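Local coordinates for surface protein SPB1 (Streptococcus agalactiae, PDB 4UZG) that probably forms the shaft of the group B streptococcus type 2b pilus, as the backbone subunit that sortases link into a polymer, at residues Thr70-Tyr82 with Phe91-Pro103. Numbering follows the deposited sequence.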
ATOM      1  N   THR A  70      -4.436 -26.570   5.296  1.00  9.15           N
ATOM      2  CA  THR A  70      -4.814 -25.271   5.840  1.00  9.51           C
ATOM      3  C   THR A  70      -4.844 -25.379   7.361  1.00 10.24           C
ATOM      4  O   THR A  70      -5.601 -26.186   7.903  1.00 12.66           O
ATOM      5  CB  THR A  70      -6.158 -24.829   5.290  1.00 12.14           C
ATOM      6  OG1 THR A  70      -6.028 -24.686   3.870  1.00 13.87           O
ATOM      7  CG2 THR A  70      -6.591 -23.516   5.915  1.00 14.58           C
ATOM      8  N   LEU A  71      -4.023 -24.570   8.042  1.00  8.64           N
ATOM      9  CA  LEU A  71      -3.890 -24.657   9.495  1.00  9.18           C
ATOM     10  C   LEU A  71      -4.966 -23.833  10.181  1.00  9.50           C
ATOM     11  O   LEU A  71      -5.474 -22.860   9.623  1.00 10.88           O
ATOM     12  CB  LEU A  71      -2.510 -24.169   9.921  1.00  8.82           C
ATOM     13  CG  LEU A  71      -1.310 -24.827   9.228  1.00  9.35           C
ATOM     14  CD1 LEU A  71      -0.010 -24.344   9.870  1.00 10.26           C
ATOM     15  CD2 LEU A  71      -1.390 -26.331   9.278  1.00  9.58           C
ATOM     16  N   THR A  72      -5.312 -24.244  11.394  1.00  9.90           N
ATOM     17  CA  THR A  72      -6.230 -23.501  12.225  1.00 11.05           C
ATOM     18  C   THR A  72      -5.547 -23.037  13.506  1.00 10.91           C
ATOM     19  O   THR A  72      -4.600 -23.645  13.990  1.00 10.88           O
ATOM     20  CB  THR A  72      -7.457 -24.337  12.568  1.00 13.85           C
ATOM     21  OG1 THR A  72      -7.062 -25.482  13.328  1.00 14.68           O
ATOM     22  CG2 THR A  72      -8.184 -24.777  11.299  1.00 15.87           C
ATOM     23  N   GLN A  73      -6.064 -21.946  14.062  1.00 11.68           N
ATOM     24  CA  GLN A  73      -5.448 -21.307  15.213  1.00 12.79           C
ATOM     25  C   GLN A  73      -5.645 -22.105  16.508  1.00 12.64           C
ATOM     26  O   GLN A  73      -6.740 -22.603  16.769  1.00 15.52           O
ATOM     27  CB  GLN A  73      -6.031 -19.904  15.393  1.00 13.38           C
ATOM     28  CG  GLN A  73      -5.287 -19.068  16.408  1.00 15.74           C
ATOM     29  CD  GLN A  73      -5.908 -17.693  16.600  1.00 17.78           C
ATOM     30  OE1 GLN A  73      -6.619 -17.179  15.732  1.00 19.20           O
ATOM     31  NE2 GLN A  73      -5.660 -17.105  17.752  1.00 18.91           N
ATOM     32  N   GLY A  74      -4.581 -22.217  17.306  1.00 13.58           N
ATOM     33  CA  GLY A  74      -4.646 -22.874  18.613  1.00 15.09           C
ATOM     34  C   GLY A  74      -3.265 -22.991  19.243  1.00 15.90           C
ATOM     35  O   GLY A  74      -2.246 -22.883  18.552  1.00 14.74           O
ATOM     36  N   SER A  75      -3.223 -23.225  20.557  1.00 17.38           N
ATOM     37  CA  SER A  75      -1.939 -23.314  21.269  1.00 18.71           C
ATOM     38  C   SER A  75      -1.399 -24.732  21.408  1.00 17.64           C
ATOM     39  O   SER A  75      -0.260 -24.924  21.867  1.00 18.95           O
ATOM     40  CB  SER A  75      -2.065 -22.700  22.658  1.00 20.60           C
ATOM     41  OG  SER A  75      -2.974 -23.443  23.445  1.00 22.24           O
ATOM     42  N   GLU A  76      -2.199 -25.725  21.026  1.00 17.90           N
ATOM     43  CA  GLU A  76      -1.769 -27.118  21.136  1.00 19.06           C
ATOM     44  C   GLU A  76      -0.646 -27.488  20.164  1.00 15.37           C
ATOM     45  O   GLU A  76      -0.577 -27.001  19.010  1.00 14.97           O
ATOM     46  CB  GLU A  76      -2.945 -28.098  20.992  1.00 25.04           C
ATOM     47  CG  GLU A  76      -3.841 -27.896  19.783  1.00 30.57           C
ATOM     48  CD  GLU A  76      -4.975 -26.896  20.016  1.00 35.05           C
ATOM     49  OE1 GLU A  76      -4.694 -25.729  20.335  1.00 34.61           O
ATOM     50  OE2 GLU A  76      -6.154 -27.281  19.874  1.00 38.22           O
ATOM     51  N   LYS A  77       0.254 -28.325  20.668  1.00 15.35           N
ATOM     52  CA  LYS A  77       1.383 -28.821  19.916  1.00 15.61           C
ATOM     53  C   LYS A  77       0.908 -30.032  19.120  1.00 13.40           C
ATOM     54  O   LYS A  77       1.127 -31.184  19.515  1.00 14.73           O
ATOM     55  CB  LYS A  77       2.491 -29.212  20.884  1.00 19.06           C
ATOM     56  CG  LYS A  77       3.839 -29.413  20.266  1.00 23.75           C
ATOM     57  CD  LYS A  77       4.803 -29.994  21.296  1.00 26.16           C
ATOM     58  CE  LYS A  77       6.223 -30.048  20.748  1.00 28.28           C
ATOM     59  NZ  LYS A  77       6.939 -28.781  20.973  1.00 29.24           N
ATOM     60  N   ALA A  78       0.243 -29.759  18.000  1.00 12.46           N
ATOM     61  CA  ALA A  78      -0.474 -30.786  17.257  1.00 11.30           C
ATOM     62  C   ALA A  78      -0.547 -30.446  15.772  1.00 10.48           C
ATOM     63  O   ALA A  78      -0.467 -29.275  15.371  1.00 10.91           O
ATOM     64  CB  ALA A  78      -1.875 -30.974  17.816  1.00 13.32           C
ATOM     65  N   THR A  79      -0.709 -31.491  14.956  1.00 10.26           N
ATOM     66  CA  THR A  79      -0.787 -31.317  13.528  1.00  9.69           C
ATOM     67  C   THR A  79      -1.947 -30.399  13.135  1.00  9.58           C
ATOM     68  O   THR A  79      -3.004 -30.367  13.771  1.00 10.62           O
ATOM     69  CB  THR A  79      -0.902 -32.679  12.814  1.00  9.67           C
ATOM     70  OG1 THR A  79      -0.646 -32.498  11.422  1.00 10.62           O
ATOM     71  CG2 THR A  79      -2.255 -33.348  13.029  1.00 10.53           C
ATOM     72  N   GLY A  80      -1.713 -29.590  12.109  1.00  9.61           N
ATOM     73  CA  GLY A  80      -2.754 -28.754  11.567  1.00 10.17           C
ATOM     74  C   GLY A  80      -2.990 -27.452  12.297  1.00  9.72           C
ATOM     75  O   GLY A  80      -3.966 -26.777  11.972  1.00 10.63           O
ATOM     76  N   LYS A  81      -2.136 -27.103  13.252  1.00  9.60           N
ATOM     77  CA  LYS A  81      -2.339 -25.934  14.123  1.00  9.52           C
ATOM     78  C   LYS A  81      -1.303 -24.837  13.927  1.00  8.86           C
ATOM     79  O   LYS A  81      -0.164 -25.104  13.519  1.00  8.91           O
ATOM     80  CB  LYS A  81      -2.330 -26.374  15.605  1.00 10.78           C
ATOM     81  CG  LYS A  81      -3.333 -27.444  15.984  1.00 12.44           C
ATOM     82  CD  LYS A  81      -4.756 -27.064  15.627  1.00 14.08           C
ATOM     83  CE  LYS A  81      -5.253 -25.856  16.397  1.00 15.91           C
ATOM     84  NZ  LYS A  81      -6.693 -25.575  16.094  1.00 17.77           N
ATOM     85  N   TYR A  82      -1.681 -23.620  14.304  1.00  9.20           N
ATOM     86  CA  TYR A  82      -0.709 -22.554  14.499  1.00  8.48           C
ATOM     87  C   TYR A  82      -1.143 -21.711  15.675  1.00  8.56           C
ATOM     88  O   TYR A  82      -2.331 -21.503  15.882  1.00 10.10           O
ATOM     89  CB  TYR A  82      -0.523 -21.666  13.267  1.00  8.71           C
ATOM     90  CG  TYR A  82      -1.681 -20.746  12.922  1.00  8.70           C
ATOM     91  CD1 TYR A  82      -2.734 -21.185  12.129  1.00  9.41           C
ATOM     92  CD2 TYR A  82      -1.707 -19.437  13.368  1.00  9.40           C
ATOM     93  CE1 TYR A  82      -3.787 -20.344  11.805  1.00  9.83           C
ATOM     94  CE2 TYR A  82      -2.745 -18.585  13.037  1.00 10.00           C
ATOM     95  CZ  TYR A  82      -3.783 -19.034  12.257  1.00 10.51           C
ATOM     96  OH  TYR A  82      -4.802 -18.156  11.935  1.00 12.49           O
ATOM     97  N   PHE A  91       2.604  -9.127  14.390  1.00  7.00           N
ATOM     98  CA  PHE A  91       2.168 -10.461  14.761  1.00  6.48           C
ATOM     99  C   PHE A  91       3.321 -11.451  14.730  1.00  6.63           C
ATOM    100  O   PHE A  91       4.313 -11.259  14.020  1.00  7.44           O
ATOM    101  CB  PHE A  91       1.007 -10.953  13.893  1.00  7.24           C
ATOM    102  CG  PHE A  91       1.353 -11.216  12.442  1.00  7.04           C
ATOM    103  CD1 PHE A  91       1.868 -12.428  12.047  1.00  7.64           C
ATOM    104  CD2 PHE A  91       1.149 -10.230  11.475  1.00  7.32           C
ATOM    105  CE1 PHE A  91       2.164 -12.680  10.727  1.00  7.97           C
ATOM    106  CE2 PHE A  91       1.437 -10.470  10.137  1.00  7.43           C
ATOM    107  CZ  PHE A  91       1.952 -11.697   9.752  1.00  7.54           C
ATOM    108  N   THR A  92       3.135 -12.530  15.488  1.00  6.35           N
ATOM    109  CA  THR A  92       3.991 -13.691  15.471  1.00  6.91           C
ATOM    110  C   THR A  92       3.116 -14.926  15.373  1.00  7.14           C
ATOM    111  O   THR A  92       2.204 -15.105  16.175  1.00  8.25           O
ATOM    112  CB  THR A  92       4.832 -13.780  16.769  1.00  8.66           C
ATOM    113  OG1 THR A  92       5.609 -12.597  16.906  1.00 10.54           O
ATOM    114  CG2 THR A  92       5.733 -15.002  16.748  1.00 10.31           C
ATOM    115  N   ILE A  93       3.425 -15.777  14.398  1.00  7.01           N
ATOM    116  CA  ILE A  93       2.756 -17.049  14.202  1.00  6.79           C
ATOM    117  C   ILE A  93       3.765 -18.163  14.451  1.00  7.52           C
ATOM    118  O   ILE A  93       4.845 -18.155  13.873  1.00  8.06           O
ATOM    119  CB  ILE A  93       2.159 -17.138  12.781  1.00  7.40           C
ATOM    120  CG1 ILE A  93       0.895 -16.280  12.717  1.00  8.07           C
ATOM    121  CG2 ILE A  93       1.842 -18.595  12.389  1.00  8.94           C
ATOM    122  CD1 ILE A  93       0.352 -16.051  11.336  1.00 10.23           C
ATOM    123  N   THR A  94       3.415 -19.111  15.314  1.00  7.17           N
ATOM    124  CA  THR A  94       4.287 -20.241  15.620  1.00  7.72           C
ATOM    125  C   THR A  94       3.577 -21.496  15.151  1.00  7.90           C
ATOM    126  O   THR A  94       2.469 -21.781  15.580  1.00  9.82           O
ATOM    127  CB  THR A  94       4.582 -20.310  17.116  1.00  9.43           C
ATOM    128  OG1 THR A  94       5.179 -19.080  17.521  1.00 10.90           O
ATOM    129  CG2 THR A  94       5.521 -21.446  17.442  1.00 11.14           C
ATOM    130  N   ILE A  95       4.231 -22.240  14.260  1.00  7.13           N
ATOM    131  CA  ILE A  95       3.652 -23.448  13.688  1.00  7.12           C
ATOM    132  C   ILE A  95       4.379 -24.657  14.314  1.00  7.61           C
ATOM    133  O   ILE A  95       5.549 -24.897  14.036  1.00  7.50           O
ATOM    134  CB  ILE A  95       3.816 -23.489  12.162  1.00  7.41           C
ATOM    135  CG1 ILE A  95       3.166 -22.256  11.518  1.00  8.22           C
ATOM    136  CG2 ILE A  95       3.230 -24.787  11.610  1.00  8.38           C
ATOM    137  CD1 ILE A  95       3.384 -22.146  10.017  1.00  9.17           C
ATOM    138  N   PRO A  96       3.694 -25.425  15.169  1.00  7.73           N
ATOM    139  CA  PRO A  96       4.339 -26.630  15.701  1.00  8.47           C
ATOM    140  C   PRO A  96       4.588 -27.625  14.561  1.00  7.47           C
ATOM    141  O   PRO A  96       3.760 -27.781  13.663  1.00  8.28           O
ATOM    142  CB  PRO A  96       3.332 -27.154  16.739  1.00 10.67           C
ATOM    143  CG  PRO A  96       2.031 -26.636  16.302  1.00 11.84           C
ATOM    144  CD  PRO A  96       2.324 -25.275  15.686  1.00  9.37           C
ATOM    145  N   TRP A  97       5.726 -28.302  14.631  1.00  7.67           N
ATOM    146  CA  TRP A  97       6.211 -29.115  13.519  1.00  7.52           C
ATOM    147  C   TRP A  97       6.346 -30.586  13.901  1.00  8.44           C
ATOM    148  O   TRP A  97       6.469 -31.451  13.029  1.00  8.85           O
ATOM    149  CB  TRP A  97       7.571 -28.568  13.048  1.00  7.78           C
ATOM    150  CG  TRP A  97       7.835 -28.763  11.592  1.00  6.99           C
ATOM    151  CD1 TRP A  97       8.791 -29.554  11.030  1.00  7.48           C
ATOM    152  CD2 TRP A  97       7.144 -28.132  10.507  1.00  6.64           C
ATOM    153  NE1 TRP A  97       8.736 -29.460   9.671  1.00  7.99           N
ATOM    154  CE2 TRP A  97       7.735 -28.601   9.323  1.00  7.41           C
ATOM    155  CE3 TRP A  97       6.107 -27.208  10.431  1.00  7.32           C
ATOM    156  CZ2 TRP A  97       7.312 -28.177   8.063  1.00  8.66           C
ATOM    157  CZ3 TRP A  97       5.677 -26.796   9.180  1.00  7.88           C
ATOM    158  CH2 TRP A  97       6.282 -27.275   8.017  1.00  9.10           C
ATOM    159  N   ALA A  98       6.334 -30.868  15.200  1.00  9.02           N
ATOM    160  CA  ALA A  98       6.483 -32.233  15.693  1.00 10.33           C
ATOM    161  C   ALA A  98       5.820 -32.298  17.053  1.00 11.60           C
ATOM    162  O   ALA A  98       5.652 -31.275  17.723  1.00 12.65           O
ATOM    163  CB  ALA A  98       7.976 -32.635  15.792  1.00 11.01           C
ATOM    164  N   ALA A  99       5.480 -33.509  17.490  1.00 12.85           N
ATOM    165  CA  ALA A  99       4.782 -33.696  18.755  1.00 15.54           C
ATOM    166  C   ALA A  99       5.664 -33.401  19.960  1.00 16.65           C
ATOM    167  O   ALA A  99       5.146 -33.070  21.023  1.00 19.26           O
ATOM    168  CB  ALA A  99       4.219 -35.114  18.860  1.00 17.26           C
ATOM    169  N   THR A 100       6.977 -33.572  19.815  1.00 16.78           N
ATOM    170  CA  THR A 100       7.945 -33.302  20.894  1.00 18.17           C
ATOM    171  C   THR A 100       9.194 -32.636  20.315  1.00 18.08           C
ATOM    172  O   THR A 100       9.393 -32.651  19.099  1.00 17.62           O
ATOM    173  CB  THR A 100       8.390 -34.582  21.620  1.00 19.63           C
ATOM    174  OG1 THR A 100       9.107 -35.428  20.715  1.00 20.24           O
ATOM    175  CG2 THR A 100       7.200 -35.325  22.190  1.00 20.12           C
ATOM    176  N   ASN A 101      10.054 -32.084  21.174  1.00 20.29           N
ATOM    177  CA  ASN A 101      11.192 -31.278  20.691  1.00 23.86           C
ATOM    178  C   ASN A 101      12.508 -32.004  20.419  1.00 26.71           C
ATOM    179  O   ASN A 101      13.390 -31.448  19.756  1.00 27.83           O
ATOM    180  CB  ASN A 101      11.489 -30.133  21.642  1.00 26.14           C
ATOM    181  CG  ASN A 101      10.276 -29.304  21.937  1.00 28.71           C
ATOM    182  OD1 ASN A 101       9.315 -29.310  21.177  1.00 29.53           O
ATOM    183  ND2 ASN A 101      10.291 -28.615  23.076  1.00 31.76           N
ATOM    184  N   THR A 102      12.638 -33.224  20.918  1.00 28.67           N
ATOM    185  CA  THR A 102      13.863 -33.995  20.752  1.00 30.70           C
ATOM    186  C   THR A 102      13.545 -35.295  20.026  1.00 30.65           C
ATOM    187  O   THR A 102      12.395 -35.727  20.015  1.00 29.47           O
ATOM    188  CB  THR A 102      14.497 -34.308  22.108  1.00 32.85           C
ATOM    189  OG1 THR A 102      13.525 -34.946  22.941  1.00 33.06           O
ATOM    190  CG2 THR A 102      14.968 -33.019  22.771  1.00 34.34           C
ATOM    191  N   PRO A 103      14.555 -35.904  19.386  1.00 33.71           N
ATOM    192  CA  PRO A 103      14.312 -37.119  18.600  1.00 35.23           C
ATOM    193  C   PRO A 103      13.724 -38.253  19.429  1.00 35.77           C
ATOM    194  O   PRO A 103      14.334 -38.561  20.448  1.00 36.38           O
ATOM    195  CB  PRO A 103      15.708 -37.497  18.096  1.00 35.11           C
ATOM    196  CG  PRO A 103      16.455 -36.214  18.071  1.00 35.17           C
ATOM    197  CD  PRO A 103      15.946 -35.437  19.251  1.00 34.48           C
TER
HETATM  198  O   HOH W   1       2.333 -32.910  21.337  1.00 28.24           O
HETATM  199  O   HOH W   2       1.172 -27.445  12.655  1.00  8.61           O
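The Y82 ring meets I93 obliquely: methyl CG2 of I93 lies 3.8 Å from ring atom CD2 of Y82. Q73 CA sits over one face of the ring, offset toward the rim, and L71 C lies in plane at its edge. Y82 takes the cramped rotamer with CG between its own N and carbonyl carbon (chi1 71°), which places the ring so that CD2 meets that methyl; CB of Y82 touches I95 CG1 and I93 CG2. The other flat group, the W97 indole, receives I95 CG2 in plane at its edge. The same methyl of I95 touches L71 CD1 at 3.7 Å, the two side chains crossing at about a right angle. The P96 ring packs against the backbone of 76-81, which holds an inverse gamma turn at K77 and a type II turn from A78 to K81; P96 CD lies 3.3 Å from K81 O. Residues 74-80 bring the chain back parallel to strand 68-73 before strands 81-87 and 90-96 form an antiparallel hairpin. At its open end a bent CA-H...O contact runs from Y82 CA to T94 O (3.4 Å), and a water donates to both K81 O and P96 O.

Beyond the strands, K77 reaches along the 98-101 loop, CG anti to its backbone N (chi1 -165°). Its CD packs on A99 O at 3.1 Å, and a bend at chi4 (87°) brings NZ to 2.4 Å from N101 OD1, so short that the hydrogen bond it suggests is doubtful in detail. A second water donates to K77 O and A99 O. K81 braces its own segment, its ammonium donating to T72 OG1 and, from above the carbonyl plane, to Q73 O. A buried apolar layer thus adjoins a more exposed polar side, where K77 and one water join 76-78 to the 98-101 loop without a charged partner across the contact.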